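Local coordinates for protein putative glutathionylspermidine synthase (Methylobacillus flagellatus, PDB 3N6X) that is probably an ATP-dependent ligase of the circularly permuted ATP-grasp type 2 family, possibly joining glutathione to spermidine, at residues A[19-24]-A[152-157]; A[10-15]-A[75-80]; A[185-190]-A[468-473]; A[446-451]-A[456-461]. All coordinates share one frame; numbering follows the deposited sequence.

Contacts 1 and 2 lie side by side, their centres about 6 Å apart, and fold the N-terminal loops onto the body of the protein; Tyr24 joins them, its OH 2.6 Å from Pro76 O. Strand 77-79 then carries contact 2 to contact 3, about 13 Å away between centres, by pairing with strand 464-471, where Arg77 O is 2.8 Å from Trp470 N. Contact 4 touches both through Cys447 on strand 446-450, the other neighbour of strand 464-471. Contacts 2, 3 and 4 thus share one mixed sheet. Glycerol, probably from the crystallisation liquor and by itself identifying no active site, lies about 4 Å from the side chains of Phe188 (contact 3) and Arg448 (contact 4).

Contact 1. Residues A[19-24]-A[152-157]; sequences VIRPIY and TGENDF
Arg21 NH2 is gripped by two carboxylates: it makes a weak hydrogen bond of 3.4 Å to Glu154 OE2, with an N-H...O angle of 160°, and a salt bridge to Glu83 OE2. The shorter leg of the ion pair across the contact runs from Arg21 NE to Glu154 OE1, at 3.2 Å. The two groups do not lie flat in a common plane, because guanidinium and carboxylate are turned 83° against each other and OE1 approaches the guanidinium obliquely. Arg21 NH1 donates instead to the backbone O of Glu12, its strongest partner. Ile23 CG2 rests 3.9 Å above one guanidinium face, toward the rim, and probably helps to limit its tilt. The pair joins the loop leading into helix 25-33 to the turn of the β-hairpin formed by strands 144-151 and 157-163. With CA atoms of Arg21 and Glu154 still 10.3 Å apart, long charged side chains suit both places. Glu154 starts with CG anti to its backbone N (chi1 -178°) and bends at chi2, which directs its carboxylate to the arginine. The hairpin turn is closed by Thr152 N bonding to Asp156 O at 3.0 Å. A CB on Gly153 would come too close to Asp156 OD2 as that carboxylate now stands, consistent with a glycine there. Arg151 donates to the O atoms of Gly153 and Glu154, and its NH2 lies close to Arg21 NH2; the glutamates gathered here probably offset this meeting of like charges.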
loop_
_atom_site.group_PDB
_atom_site.type_symbol
_atom_site.label_atom_id
_atom_site.label_comp_id
_atom_site.label_asym_id
_atom_site.label_seq_id
_atom_site.Cartn_x
_atom_site.Cartn_y
_atom_site.Cartn_z
ATOM N N VAL A 19 11.703 29.734 -7.074
ATOM C CA VAL A 19 12.994 29.049 -6.911
ATOM C C VAL A 19 12.788 27.524 -6.958
ATOM O O VAL A 19 11.814 27.020 -6.397
ATOM C CB VAL A 19 13.702 29.477 -5.584
ATOM C CG1 VAL A 19 15.173 29.060 -5.582
ATOM C CG2 VAL A 19 13.568 30.978 -5.341
ATOM N N ILE A 20 13.682 26.803 -7.659
ATOM C CA ILE A 20 13.615 25.346 -7.753
ATOM C C ILE A 20 14.365 24.739 -6.564
ATOM O O ILE A 20 15.447 25.224 -6.211
ATOM C CB ILE A 20 14.171 24.845 -9.130
ATOM C CG1 ILE A 20 13.299 25.354 -10.297
ATOM C CG2 ILE A 20 14.296 23.310 -9.173
ATOM C CD1 ILE A 20 14.073 25.643 -11.574
ATOM N N ARG A 21 13.770 23.704 -5.916
ATOM C CA ARG A 21 14.410 22.988 -4.808
ATOM C C ARG A 21 15.672 22.283 -5.338
ATOM O O ARG A 21 15.633 21.699 -6.425
ATOM C CB ARG A 21 13.445 21.970 -4.177
ATOM C CG ARG A 21 12.534 22.575 -3.121
ATOM C CD ARG A 21 11.597 21.553 -2.497
ATOM N NE ARG A 21 12.284 20.673 -1.544
ATOM C CZ ARG A 21 12.181 19.344 -1.546
ATOM N NH1 ARG A 21 11.432 18.730 -2.452
ATOM N NH2 ARG A 21 12.832 18.621 -0.643
ATOM N N PRO A 22 16.815 22.377 -4.616
ATOM C CA PRO A 22 18.068 21.782 -5.129
ATOM C C PRO A 22 17.932 20.412 -5.805
ATOM O O PRO A 22 18.554 20.186 -6.847
ATOM C CB PRO A 22 18.960 21.717 -3.891
ATOM C CG PRO A 22 18.509 22.856 -3.050
ATOM C CD PRO A 22 17.034 23.074 -3.329
ATOM N N ILE A 23 17.086 19.518 -5.241
ATOM C CA ILE A 23 16.887 18.157 -5.753
ATOM C C ILE A 23 16.357 18.102 -7.191
ATOM O O ILE A 23 16.668 17.162 -7.916
ATOM C CB ILE A 23 16.044 17.284 -4.766
ATOM C CG1 ILE A 23 16.248 15.782 -5.050
ATOM C CG2 ILE A 23 14.550 17.682 -4.770
ATOM C CD1 ILE A 23 16.022 14.938 -3.960
ATOM N N TYR A 24 15.572 19.104 -7.600
ATOM C CA TYR A 24 14.977 19.145 -8.935
ATOM C C TYR A 24 15.756 20.035 -9.947
ATOM O O TYR A 24 15.319 20.168 -11.094
ATOM C CB TYR A 24 13.530 19.610 -8.839
ATOM C CG TYR A 24 12.537 18.492 -8.633
ATOM C CD1 TYR A 24 12.017 17.786 -9.717
ATOM C CD2 TYR A 24 12.075 18.166 -7.359
ATOM C CE1 TYR A 24 11.069 16.779 -9.539
ATOM C CE2 TYR A 24 11.130 17.156 -7.167
ATOM C CZ TYR A 24 10.638 16.458 -8.261
ATOM O OH TYR A 24 9.708 15.471 -8.082
ATOM N N THR A 152 3.315 17.198 3.741
ATOM C CA THR A 152 2.737 18.533 3.936
ATOM C C THR A 152 3.824 19.623 3.974
ATOM O O THR A 152 3.532 20.796 3.726
ATOM C CB THR A 152 1.787 18.580 5.154
ATOM O OG1 THR A 152 2.474 18.114 6.316
ATOM C CG2 THR A 152 0.503 17.781 4.933
ATOM N N GLY A 153 5.059 19.215 4.267
ATOM C CA GLY A 153 6.202 20.119 4.346
ATOM C C GLY A 153 7.516 19.481 3.931
ATOM O O GLY A 153 7.528 18.388 3.351
ATOM N N GLU A 154 8.641 20.179 4.213
ATOM C CA GLU A 154 9.998 19.712 3.898
ATOM C C GLU A 154 10.315 18.448 4.703
ATOM O O GLU A 154 10.835 17.472 4.150
ATOM C CB GLU A 154 11.031 20.827 4.204
ATOM C CG GLU A 154 12.477 20.467 3.872
ATOM C CD GLU A 154 12.892 20.605 2.415
ATOM O OE1 GLU A 154 12.086 21.113 1.600
ATOM O OE2 GLU A 154 14.040 20.220 2.094
ATOM N N ASN A 155 9.971 18.465 5.999
ATOM C CA ASN A 155 10.203 17.349 6.907
ATOM C C ASN A 155 8.883 16.885 7.573
ATOM O O ASN A 155 8.896 16.435 8.726
ATOM C CB ASN A 155 11.253 17.737 7.961
ATOM N N ASP A 156 7.750 16.974 6.833
ATOM C CA ASP A 156 6.434 16.580 7.358
ATOM C C ASP A 156 5.758 15.484 6.514
ATOM O O ASP A 156 5.410 15.721 5.355
ATOM C CB ASP A 156 5.512 17.805 7.512
ATOM C CG ASP A 156 6.076 18.883 8.420
ATOM O OD1 ASP A 156 6.016 18.708 9.660
ATOM O OD2 ASP A 156 6.582 19.901 7.890
ATOM N N PHE A 157 5.575 14.285 7.107
ATOM C CA PHE A 157 4.931 13.144 6.449
ATOM C C PHE A 157 3.867 12.520 7.339
ATOM O O PHE A 157 4.104 12.325 8.535
ATOM C CB PHE A 157 5.969 12.078 6.063
ATOM C CG PHE A 157 6.735 12.385 4.804
ATOM C CD1 PHE A 157 6.243 11.999 3.561
ATOM C CD2 PHE A 157 7.958 13.045 4.856
ATOM C CE1 PHE A 157 6.955 12.283 2.390
ATOM C CE2 PHE A 157 8.668 13.331 3.686
ATOM C CZ PHE A 157 8.164 12.946 2.460
#

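Contact 2. Residues A[10-15]-A[75-80]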
loop_
_atom_site.group_PDB
_atom_site.type_symbol
_atom_site.label_atom_id
_atom_site.label_comp_id
_atom_site.label_asym_id
_atom_site.label_seq_id
_atom_site.Cartn_x
_atom_site.Cartn_y
_atom_site.Cartn_z
ATOM N N PHE A 10 2.773 22.905 -0.173
ATOM C CA PHE A 10 4.198 22.625 -0.408
ATOM C C PHE A 10 4.416 21.898 -1.736
ATOM O O PHE A 10 3.794 20.865 -1.972
ATOM C CB PHE A 10 4.785 21.794 0.760
ATOM C CG PHE A 10 6.175 21.239 0.526
ATOM C CD1 PHE A 10 6.355 19.980 -0.042
ATOM C CD2 PHE A 10 7.302 21.964 0.895
ATOM C CE1 PHE A 10 7.640 19.472 -0.267
ATOM C CE2 PHE A 10 8.587 21.450 0.680
ATOM C CZ PHE A 10 8.746 20.206 0.104
ATOM N N ASP A 11 5.301 22.439 -2.603
ATOM C CA ASP A 11 5.624 21.801 -3.883
ATOM C C ASP A 11 6.964 21.081 -3.805
ATOM O O ASP A 11 7.905 21.592 -3.187
ATOM C CB ASP A 11 5.611 22.810 -5.047
ATOM C CG ASP A 11 5.689 22.145 -6.418
ATOM O OD1 ASP A 11 4.637 21.695 -6.921
ATOM O OD2 ASP A 11 6.804 22.053 -6.970
ATOM N N GLU A 12 7.047 19.883 -4.419
ATOM C CA GLU A 12 8.264 19.065 -4.422
ATOM C C GLU A 12 9.414 19.752 -5.180
ATOM O O GLU A 12 10.569 19.585 -4.801
ATOM C CB GLU A 12 7.994 17.659 -5.024
ATOM C CG GLU A 12 6.852 16.872 -4.378
ATOM C CD GLU A 12 7.076 16.316 -2.977
ATOM O OE1 GLU A 12 8.248 16.214 -2.543
ATOM O OE2 GLU A 12 6.075 15.909 -2.342
HETATM N N MSE A 13 9.095 20.516 -6.255
HETATM C CA MSE A 13 10.103 21.182 -7.097
HETATM C C MSE A 13 10.306 22.670 -6.769
HETATM O O MSE A 13 11.446 23.096 -6.596
HETATM C CB MSE A 13 9.764 20.997 -8.591
HETATM C CG MSE A 13 10.841 21.503 -9.552
HETATM SE SE MSE A 13 10.292 21.500 -11.439
HETATM C CE MSE A 13 10.282 19.640 -11.821
ATOM N N PHE A 14 9.207 23.466 -6.737
ATOM C CA PHE A 14 9.287 24.923 -6.536
ATOM C C PHE A 14 9.150 25.377 -5.079
ATOM O O PHE A 14 8.137 25.100 -4.434
ATOM C CB PHE A 14 8.299 25.661 -7.454
ATOM C CG PHE A 14 8.442 25.294 -8.914
ATOM C CD1 PHE A 14 9.497 25.791 -9.675
ATOM C CD2 PHE A 14 7.536 24.432 -9.524
ATOM C CE1 PHE A 14 9.636 25.440 -11.020
ATOM C CE2 PHE A 14 7.676 24.083 -10.871
ATOM C CZ PHE A 14 8.723 24.590 -11.611
ATOM N N LEU A 15 10.171 26.116 -4.583
ATOM C CA LEU A 15 10.258 26.637 -3.208
ATOM C C LEU A 15 9.268 27.795 -2.918
ATOM O O LEU A 15 8.276 27.959 -3.639
ATOM C CB LEU A 15 11.707 27.087 -2.903
ATOM C CG LEU A 15 12.631 26.036 -2.289
ATOM C CD1 LEU A 15 14.090 26.365 -2.562
ATOM C CD2 LEU A 15 12.387 25.888 -0.791
ATOM N N VAL A 75 7.117 13.297 -15.116
ATOM C CA VAL A 75 7.890 14.048 -14.120
ATOM C C VAL A 75 8.023 13.181 -12.863
ATOM O O VAL A 75 7.008 12.853 -12.237
ATOM C CB VAL A 75 7.301 15.444 -13.805
ATOM C CG1 VAL A 75 8.272 16.265 -12.953
ATOM C CG2 VAL A 75 6.940 16.191 -15.089
ATOM N N PRO A 76 9.245 12.688 -12.539
ATOM C CA PRO A 76 9.372 11.788 -11.390
ATOM C C PRO A 76 9.177 12.490 -10.054
ATOM O O PRO A 76 9.385 13.704 -9.935
ATOM C CB PRO A 76 10.797 11.247 -11.524
ATOM C CG PRO A 76 11.538 12.329 -12.233
ATOM C CD PRO A 76 10.552 12.928 -13.191
ATOM N N ARG A 77 8.796 11.715 -9.045
ATOM C CA ARG A 77 8.712 12.179 -7.677
ATOM C C ARG A 77 10.085 11.865 -7.077
ATOM O O ARG A 77 10.421 10.697 -6.903
ATOM C CB ARG A 77 7.578 11.421 -6.944
ATOM C CG ARG A 77 7.504 11.677 -5.464
ATOM C CD ARG A 77 6.712 12.925 -5.164
ATOM N NE ARG A 77 6.656 13.200 -3.734
ATOM C CZ ARG A 77 5.773 12.652 -2.904
ATOM N NH1 ARG A 77 4.886 11.768 -3.353
ATOM N NH2 ARG A 77 5.782 12.966 -1.614
ATOM N N ILE A 78 10.936 12.884 -6.915
ATOM C CA ILE A 78 12.316 12.660 -6.444
ATOM C C ILE A 78 12.435 12.871 -4.951
ATOM O O ILE A 78 11.982 13.886 -4.445
ATOM C CB ILE A 78 13.371 13.503 -7.245
ATOM C CG1 ILE A 78 13.087 13.470 -8.771
ATOM C CG2 ILE A 78 14.798 13.026 -6.939
ATOM C CD1 ILE A 78 13.915 14.461 -9.608
ATOM N N LEU A 79 13.058 11.906 -4.244
ATOM C CA LEU A 79 13.302 11.985 -2.802
ATOM C C LEU A 79 14.780 11.822 -2.543
ATOM O O LEU A 79 15.416 10.983 -3.170
ATOM C CB LEU A 79 12.506 10.891 -2.042
ATOM C CG LEU A 79 10.969 10.887 -2.245
ATOM C CD1 LEU A 79 10.361 9.581 -1.766
ATOM C CD2 LEU A 79 10.306 12.071 -1.542
ATOM N N SER A 80 15.345 12.638 -1.644
ATOM C CA SER A 80 16.772 12.560 -1.323
ATOM C C SER A 80 17.085 11.345 -0.477
ATOM O O SER A 80 16.184 10.768 0.143
ATOM C CB SER A 80 17.238 13.836 -0.615
ATOM O OG SER A 80 16.722 13.941 0.703
HETATM O O HOH W 1 9.540 14.833 -4.525
#
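Bends at chi2 in both Glu12 (-72°) and Arg77 (85°) swing their charged ends together, although the bond from CA to CB of Arg77 does not itself aim at the N-terminal loop. Glu12 follows the first residue of an Asx turn, and Arg77 belongs to the short strand 77-79, which runs parallel to strand 464-471 in the mixed sheet. Across this junction Glu12 OE2 forms a salt bridge with Arg77 NH2 at 3.0 Å, the planes of the two groups standing 48° apart. The same oxygen accepts a hydrogen bond from Ser412, while OE1 makes a salt bridge with Arg151. A water gives a second link: it donates to Glu12 OE1 at 2.7 Å and to Ile78 O at 2.6 Å, and accepts a weak bond from Arg77 NE, lying in the guanidinium plane at its edge. Replacing Glu12 by an alanine is likely to leave the charges of buried Arg77 and of Arg151 without this carboxylate and free the water on one side. Asp11 suits the turn because its short carboxylate can reach back to the main chain, where OD2 accepts from Phe14 N at 2.8 Å and also from Met13 N, the latter from above the carboxylate plane. Met13, present as selenomethionine, has a flexible unbranched chain with a selenoether near its end, and the bend there turns the methyl toward Val75. There Met13 CE meets Val75 CG1 at 4.1 Å, the two side chains crossing at about a right angle.

Contact 3. Residues A[185-190]-A[468-473]; sequences PELFRR and DTWILK
Helix 185-190 packs on the sheet at strand 464-471 through a tryptophan that the strand sends up to it. Trp470 CH2 meets Leu187 CG at 3.5 Å, and Leu187 CG lies near the indole plane, at the edge of the six-membered ring. Phe188 flanks the same ring: Trp470 CZ2 lies over one phenyl face, 3.7 Å from Phe188 CZ. The rings meet obliquely, their planes 55° apart. Trp470 has its CG anti to the carbonyl carbon (chi1 -69°), which carries the indole off the strand toward the helix. The strand is interior to the mixed sheet, parallel to strand 77-79 and antiparallel to strand 446-450. Within it, Trp470 NE1 donates to Asp468 OD2 at 2.8 Å, satisfying the buried N-H and helping to set the ring's rotation. That oxygen is met from above the carboxylate plane and also forms a salt bridge with Arg177 of helix 170-183. A leucine at Trp470 would probably lose the contacts with Leu187 and Phe188, opening a gap beside them, and leave Asp468 OD2 without the indole donor. Asp468 OD2 lies at the edge of the Phe188 ring, in its plane, 4.0 Å from Phe188 CZ.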
loop_
_atom_site.group_PDB
_atom_site.type_symbol
_atom_site.label_atom_id
_atom_site.label_comp_id
_atom_site.label_asym_id
_atom_site.label_seq_id
_atom_site.Cartn_x
_atom_site.Cartn_y
_atom_site.Cartn_z
ATOM N N PRO A 185 17.005 7.489 -20.914
ATOM C CA PRO A 185 18.222 6.950 -20.274
ATOM C C PRO A 185 19.192 8.033 -19.806
ATOM O O PRO A 185 19.783 7.904 -18.733
ATOM C CB PRO A 185 18.838 6.057 -21.370
ATOM C CG PRO A 185 18.174 6.479 -22.643
ATOM C CD PRO A 185 16.798 6.897 -22.253
ATOM N N GLU A 186 19.299 9.131 -20.569
ATOM C CA GLU A 186 20.201 10.246 -20.247
ATOM C C GLU A 186 19.888 10.911 -18.882
ATOM O O GLU A 186 20.795 11.414 -18.220
ATOM C CB GLU A 186 20.234 11.278 -21.399
ATOM C CG GLU A 186 18.961 12.110 -21.557
ATOM C CD GLU A 186 17.803 11.485 -22.326
ATOM O OE1 GLU A 186 17.893 10.291 -22.697
ATOM O OE2 GLU A 186 16.803 12.200 -22.555
ATOM N N LEU A 187 18.608 10.872 -18.456
ATOM C CA LEU A 187 18.149 11.436 -17.180
ATOM C C LEU A 187 18.702 10.626 -15.998
ATOM O O LEU A 187 19.060 11.194 -14.967
ATOM C CB LEU A 187 16.614 11.443 -17.160
ATOM C CG LEU A 187 15.896 12.536 -16.377
ATOM C CD1 LEU A 187 16.693 13.812 -16.310
ATOM C CD2 LEU A 187 14.521 12.780 -16.958
ATOM N N PHE A 188 18.826 9.314 -16.177
ATOM C CA PHE A 188 19.364 8.418 -15.158
ATOM C C PHE A 188 20.882 8.549 -15.022
ATOM O O PHE A 188 21.463 8.069 -14.038
ATOM C CB PHE A 188 18.931 6.967 -15.428
ATOM C CG PHE A 188 17.471 6.740 -15.115
ATOM C CD1 PHE A 188 16.482 7.070 -16.042
ATOM C CD2 PHE A 188 17.074 6.266 -13.868
ATOM C CE1 PHE A 188 15.127 6.893 -15.739
ATOM C CE2 PHE A 188 15.720 6.085 -13.568
ATOM C CZ PHE A 188 14.756 6.388 -14.507
ATOM N N ARG A 189 21.526 9.218 -15.999
ATOM C CA ARG A 189 22.960 9.488 -15.954
ATOM C C ARG A 189 23.191 10.713 -15.050
ATOM O O ARG A 189 24.173 10.757 -14.311
ATOM C CB ARG A 189 23.503 9.739 -17.380
ATOM C CG ARG A 189 25.035 9.835 -17.483
ATOM C CD ARG A 189 25.487 10.152 -18.912
ATOM N NE ARG A 189 24.931 11.421 -19.387
ATOM C CZ ARG A 189 24.206 11.553 -20.493
ATOM N NH1 ARG A 189 23.997 10.511 -21.287
ATOM N NH2 ARG A 189 23.708 12.736 -20.829
ATOM N N ARG A 190 22.247 11.687 -15.086
ATOM C CA ARG A 190 22.301 12.938 -14.308
ATOM C C ARG A 190 21.909 12.784 -12.834
ATOM O O ARG A 190 22.310 13.612 -12.019
ATOM C CB ARG A 190 21.450 14.028 -14.970
ATOM C CG ARG A 190 21.843 14.308 -16.426
ATOM C CD ARG A 190 20.847 15.208 -17.124
ATOM N NE ARG A 190 21.163 16.617 -16.903
ATOM C CZ ARG A 190 21.228 17.526 -17.866
ATOM N NH1 ARG A 190 20.979 17.188 -19.126
ATOM N NH2 ARG A 190 21.533 18.782 -17.579
ATOM N N ASP A 468 6.824 7.821 -11.563
ATOM C CA ASP A 468 7.952 7.027 -11.088
ATOM C C ASP A 468 8.469 7.732 -9.836
ATOM O O ASP A 468 8.427 8.959 -9.775
ATOM C CB ASP A 468 9.058 6.987 -12.167
ATOM C CG ASP A 468 10.253 6.097 -11.855
ATOM O OD1 ASP A 468 10.198 5.350 -10.845
ATOM O OD2 ASP A 468 11.238 6.140 -12.621
ATOM N N THR A 469 8.907 6.975 -8.827
ATOM C CA THR A 469 9.474 7.563 -7.605
ATOM C C THR A 469 10.956 7.275 -7.570
ATOM O O THR A 469 11.368 6.103 -7.559
ATOM C CB THR A 469 8.756 7.038 -6.330
ATOM O OG1 THR A 469 7.356 7.219 -6.471
ATOM C CG2 THR A 469 9.243 7.729 -5.051
ATOM N N TRP A 470 11.764 8.337 -7.554
ATOM C CA TRP A 470 13.216 8.219 -7.526
ATOM C C TRP A 470 13.748 8.413 -6.123
ATOM O O TRP A 470 13.491 9.445 -5.505
ATOM C CB TRP A 470 13.853 9.264 -8.444
ATOM C CG TRP A 470 13.631 9.056 -9.916
ATOM C CD1 TRP A 470 12.939 8.044 -10.520
ATOM C CD2 TRP A 470 14.140 9.880 -10.971
ATOM N NE1 TRP A 470 12.959 8.205 -11.886
ATOM C CE2 TRP A 470 13.692 9.325 -12.191
ATOM C CE3 TRP A 470 14.936 11.045 -11.002
ATOM C CZ2 TRP A 470 14.030 9.880 -13.432
ATOM C CZ3 TRP A 470 15.249 11.605 -12.230
ATOM C CH2 TRP A 470 14.806 11.023 -13.427
ATOM N N ILE A 471 14.499 7.434 -5.617
ATOM C CA ILE A 471 15.190 7.574 -4.345
ATOM C C ILE A 471 16.661 7.715 -4.674
ATOM O O ILE A 471 17.237 6.839 -5.332
ATOM C CB ILE A 471 14.878 6.410 -3.336
ATOM C CG1 ILE A 471 13.496 6.623 -2.643
ATOM C CG2 ILE A 471 15.963 6.314 -2.259
ATOM C CD1 ILE A 471 12.253 6.387 -3.466
ATOM N N LEU A 472 17.246 8.866 -4.328
ATOM C CA LEU A 472 18.654 9.141 -4.621
ATOM C C LEU A 472 19.580 8.385 -3.697
ATOM O O LEU A 472 19.273 8.230 -2.513
ATOM C CB LEU A 472 18.946 10.650 -4.595
ATOM C CG LEU A 472 18.113 11.510 -5.567
ATOM C CD1 LEU A 472 18.726 12.884 -5.723
ATOM C CD2 LEU A 472 17.948 10.813 -6.963
ATOM N N LYS A 473 20.684 7.840 -4.255
ATOM C CA LYS A 473 21.656 7.024 -3.504
ATOM C C LYS A 473 22.464 7.822 -2.474
ATOM O O LYS A 473 22.799 8.978 -2.707
ATOM C CB LYS A 473 22.585 6.264 -4.458
ATOM C CG LYS A 473 21.916 5.072 -5.122
ATOM C CD LYS A 473 22.883 4.312 -6.017
ATOM C CE LYS A 473 22.640 4.585 -7.479
ATOM N NZ LYS A 473 23.604 3.857 -8.339
#

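Contact 4. Residues A[446-451]-A[456-461]; sequences LCRVAL and LVVNSS
Van der Waals packing, without a hydrogen bond across it, holds the loop residues 456-461 against strand 446-450, from which they have just turned back. Arg448 and Val458 meet at about a right angle: Val458 CG2 stands over one face of the guanidinium, offset toward the rim, 3.5 Å from Arg448 NH1. With CG1 anti to the carbonyl carbon (chi1 -63°), CG2 takes the crowded position between backbone N and carbonyl carbon, and CG1 turns to the strand. Nearer the backbone the CB atoms of Arg448 and Val458 are 3.9 Å apart, so the aliphatic root of the arginine serves as packing surface. Its charge has a separate partner, a salt bridge from NH2 to Asp428 on strand 423-435. The arrangement belongs to the connection between two antiparallel neighbours of the mixed sheet, strands 446-450 and 464-471, and strand 423-435 pairs with the first of them on its other side. Arg448 and Ala450, two residues apart, both meet the loop, while the CA-CB bond of Val449 between them points away from it and its side chain packs on Lys467, Arg425 and Val427. A small residue suits position 450, where the backbones draw close and the CA atoms of Ala450 and Val458 are 4.2 Å apart. Ala450 CB touches Val457 O at 3.5 Å and Val458 CG1 at 4.0 Å. At the margin, Asn459 ND2 lies in the guanidinium plane at its edge, 3.8 Å from Arg448 NH1, with the amide turned 75° to that plane; two nitrogens at this spacing make no bond.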
loop_
_atom_site.group_PDB
_atom_site.type_symbol
_atom_site.label_atom_id
_atom_site.label_comp_id
_atom_site.label_asym_id
_atom_site.label_seq_id
_atom_site.Cartn_x
_atom_site.Cartn_y
_atom_site.Cartn_z
ATOM N N LEU A 446 5.169 3.344 -5.030
ATOM C CA LEU A 446 4.172 3.686 -6.011
ATOM C C LEU A 446 3.735 5.120 -5.721
ATOM O O LEU A 446 3.370 5.426 -4.602
ATOM C CB LEU A 446 2.962 2.724 -5.930
ATOM C CG LEU A 446 1.707 3.142 -6.741
ATOM C CD1 LEU A 446 2.011 3.224 -8.242
ATOM C CD2 LEU A 446 0.560 2.204 -6.487
ATOM N N CYS A 447 3.841 6.004 -6.699
ATOM C CA CYS A 447 3.379 7.369 -6.533
ATOM C C CYS A 447 2.152 7.594 -7.388
ATOM O O CYS A 447 2.170 7.292 -8.577
ATOM C CB CYS A 447 4.479 8.369 -6.856
ATOM S SG CYS A 447 3.953 10.095 -6.766
ATOM N N ARG A 448 1.068 8.066 -6.772
ATOM C CA ARG A 448 -0.190 8.341 -7.464
ATOM C C ARG A 448 -0.417 9.829 -7.516
ATOM O O ARG A 448 -0.076 10.540 -6.563
ATOM C CB ARG A 448 -1.354 7.643 -6.774
ATOM C CG ARG A 448 -1.314 6.128 -6.905
ATOM C CD ARG A 448 -2.472 5.490 -6.180
ATOM N NE ARG A 448 -2.290 5.517 -4.726
ATOM C CZ ARG A 448 -3.286 5.645 -3.852
ATOM N NH1 ARG A 448 -4.540 5.762 -4.274
ATOM N NH2 ARG A 448 -3.038 5.638 -2.549
ATOM N N VAL A 449 -0.931 10.324 -8.649
ATOM C CA VAL A 449 -1.129 11.766 -8.842
ATOM C C VAL A 449 -2.589 12.112 -9.180
ATOM O O VAL A 449 -3.229 11.407 -9.968
ATOM C CB VAL A 449 -0.111 12.357 -9.880
ATOM C CG1 VAL A 449 -0.229 11.672 -11.240
ATOM C CG2 VAL A 449 -0.257 13.874 -10.015
ATOM N N ALA A 450 -3.117 13.184 -8.551
ATOM C CA ALA A 450 -4.462 13.701 -8.831
ATOM C C ALA A 450 -4.327 14.748 -9.943
ATOM O O ALA A 450 -3.938 15.892 -9.679
ATOM C CB ALA A 450 -5.060 14.329 -7.572
ATOM N N LEU A 451 -4.540 14.316 -11.197
ATOM C CA LEU A 451 -4.322 15.129 -12.403
ATOM C C LEU A 451 -5.226 16.362 -12.540
ATOM O O LEU A 451 -4.743 17.416 -12.961
ATOM C CB LEU A 451 -4.377 14.250 -13.676
ATOM C CG LEU A 451 -3.320 13.114 -13.750
ATOM C CD1 LEU A 451 -3.721 12.048 -14.749
ATOM C CD2 LEU A 451 -1.940 13.661 -14.074
ATOM N N LEU A 456 -8.040 16.154 -4.984
ATOM C CA LEU A 456 -7.248 15.405 -4.003
ATOM C C LEU A 456 -7.527 13.913 -4.182
ATOM O O LEU A 456 -7.126 13.098 -3.355
ATOM C CB LEU A 456 -7.581 15.858 -2.572
ATOM C CG LEU A 456 -7.264 17.324 -2.261
ATOM C CD1 LEU A 456 -8.256 17.900 -1.282
ATOM C CD2 LEU A 456 -5.853 17.481 -1.747
ATOM N N VAL A 457 -8.198 13.561 -5.288
ATOM C CA VAL A 457 -8.531 12.181 -5.626
ATOM C C VAL A 457 -7.403 11.573 -6.495
ATOM O O VAL A 457 -7.424 11.687 -7.732
ATOM C CB VAL A 457 -9.945 12.063 -6.290
ATOM C CG1 VAL A 457 -10.299 10.604 -6.595
ATOM C CG2 VAL A 457 -11.021 12.704 -5.411
ATOM N N VAL A 458 -6.390 10.966 -5.829
ATOM C CA VAL A 458 -5.257 10.316 -6.507
ATOM C C VAL A 458 -5.701 8.980 -7.098
ATOM O O VAL A 458 -4.980 8.382 -7.903
ATOM C CB VAL A 458 -4.017 10.161 -5.585
ATOM C CG1 VAL A 458 -3.485 11.520 -5.150
ATOM C CG2 VAL A 458 -4.326 9.280 -4.376
ATOM N N ASN A 459 -6.904 8.525 -6.700
ATOM C CA ASN A 459 -7.510 7.281 -7.153
ATOM C C ASN A 459 -7.801 7.334 -8.659
ATOM O O ASN A 459 -8.392 8.303 -9.151
ATOM C CB ASN A 459 -8.788 6.989 -6.351
ATOM C CG ASN A 459 -8.599 7.110 -4.848
ATOM O OD1 ASN A 459 -8.673 8.206 -4.269
ATOM N ND2 ASN A 459 -8.330 5.989 -4.189
ATOM N N SER A 460 -7.350 6.294 -9.390
ATOM C CA SER A 460 -7.464 6.166 -10.851
ATOM C C SER A 460 -8.906 6.259 -11.397
ATOM O O SER A 460 -9.093 6.522 -12.591
ATOM C CB SER A 460 -6.795 4.877 -11.325
ATOM O OG SER A 460 -6.934 3.829 -10.376
ATOM N N SER A 461 -9.917 6.053 -10.518
ATOM C CA SER A 461 -11.339 6.100 -10.874
ATOM C C SER A 461 -11.789 7.487 -11.373
ATOM O O SER A 461 -12.605 7.566 -12.298
ATOM C CB SER A 461 -12.195 5.665 -9.690
#